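Local structure of thiamine-monophosphate kinase (Stenotrophomonas maltophilia, 6XEP) at residues A[65-68]-A[69-72]. The protein probably phosphorylates thiamine monophosphate at the expense of ATP, yielding thiamine diphosphate, the active form of vitamin B1. Numbering follows the deposited sequence.
Sequences ETRA and FDIG
At R67, the N-cap residue, the loop passes into helix 68-85, whose first turn closes with the bonds I71 N to R67 O, 3.0 Å, and G72 N to A68 O, 2.9 Å, both close to straight. The methyl of T66 bridges two side chains of that turn: CG2 lies 3.7 Å from D70 CB and 3.6 Å from I71 CG1. It can do so with CG2 anti to the backbone N and OG1 beside it (chi1 -55°), while OG1 is taken up by P63 O in the preceding loop. I71 reaches back along the N-cap residue to the loop, its CD1 3.5 Å from T66 O. D70, three residues beyond the N-cap, recalls only the half of a capping box that joins the N3 side chain to the N-cap N-H, and does so through a water: this accepts from R67 N at 2.7 Å and donates to D70 OD2 at 2.7 Å. Within the PurM-like N-terminal domain, this helix start follows the loop from strand 48-57, and A68 and I71 pack on W106 of helix 104-120. T66 and D70 meet L202 of helix 192-202, and D70 OD1 forms a salt bridge with R203 NE, which probably favours a charged carboxylate.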
# COMPACT_ATOMS: atom_id res chain seq x y z
N GLU A 65 -13.99 4.77 -18.67
CA GLU A 65 -14.03 3.76 -19.71
C GLU A 65 -12.69 3.06 -19.94
O GLU A 65 -12.62 2.18 -20.79
CB GLU A 65 -14.51 4.38 -21.01
CG GLU A 65 -13.63 5.49 -21.50
CD GLU A 65 -14.23 6.86 -21.25
OE1 GLU A 65 -14.57 7.22 -20.07
OE2 GLU A 65 -14.37 7.58 -22.26
N THR A 66 -11.63 3.42 -19.21
CA THR A 66 -10.35 2.72 -19.35
C THR A 66 -10.55 1.22 -19.10
O THR A 66 -11.21 0.82 -18.13
CB THR A 66 -9.30 3.27 -18.38
OG1 THR A 66 -9.15 4.69 -18.56
CG2 THR A 66 -7.93 2.58 -18.64
N ARG A 67 -10.00 0.40 -19.98
CA ARG A 67 -10.17 -1.05 -19.86
C ARG A 67 -9.31 -1.63 -18.74
O ARG A 67 -8.28 -1.08 -18.36
CB ARG A 67 -9.83 -1.74 -21.18
CG ARG A 67 -10.76 -1.38 -22.34
CD ARG A 67 -12.13 -1.95 -22.17
NE ARG A 67 -12.10 -3.41 -22.26
CZ ARG A 67 -12.13 -4.08 -23.40
NH1 ARG A 67 -12.19 -3.44 -24.56
NH2 ARG A 67 -12.10 -5.41 -23.38
N ALA A 68 -9.76 -2.77 -18.21
CA ALA A 68 -9.08 -3.41 -17.07
C ALA A 68 -7.59 -3.63 -17.31
O ALA A 68 -6.76 -3.37 -16.43
CB ALA A 68 -9.78 -4.74 -16.76
N PHE A 69 -7.21 -4.16 -18.49
CA PHE A 69 -5.79 -4.38 -18.75
C PHE A 69 -4.99 -3.10 -18.60
O PHE A 69 -3.90 -3.10 -18.02
CB PHE A 69 -5.61 -4.96 -20.16
CG PHE A 69 -4.17 -5.22 -20.56
CD1 PHE A 69 -3.38 -4.20 -21.05
CD2 PHE A 69 -3.64 -6.49 -20.48
CE1 PHE A 69 -2.07 -4.44 -21.41
CE2 PHE A 69 -2.34 -6.75 -20.85
CZ PHE A 69 -1.55 -5.72 -21.31
N ASP A 70 -5.50 -1.99 -19.12
CA ASP A 70 -4.75 -0.73 -19.07
C ASP A 70 -4.69 -0.17 -17.66
O ASP A 70 -3.69 0.44 -17.27
CB ASP A 70 -5.40 0.25 -20.04
CG ASP A 70 -5.44 -0.32 -21.44
OD1 ASP A 70 -4.43 -0.93 -21.85
OD2 ASP A 70 -6.49 -0.20 -22.13
N ILE A 71 -5.75 -0.37 -16.87
CA ILE A 71 -5.72 0.02 -15.47
C ILE A 71 -4.66 -0.78 -14.73
O ILE A 71 -3.90 -0.23 -13.92
CB ILE A 71 -7.11 -0.16 -14.83
CG1 ILE A 71 -8.12 0.77 -15.50
CG2 ILE A 71 -7.04 0.17 -13.35
CD1 ILE A 71 -9.55 0.50 -15.05
N GLY A 72 -4.59 -2.09 -14.99
CA GLY A 72 -3.57 -2.91 -14.35
C GLY A 72 -2.16 -2.48 -14.71
O GLY A 72 -1.28 -2.36 -13.84
O HOH W 1 -8.73 1.38 -22.20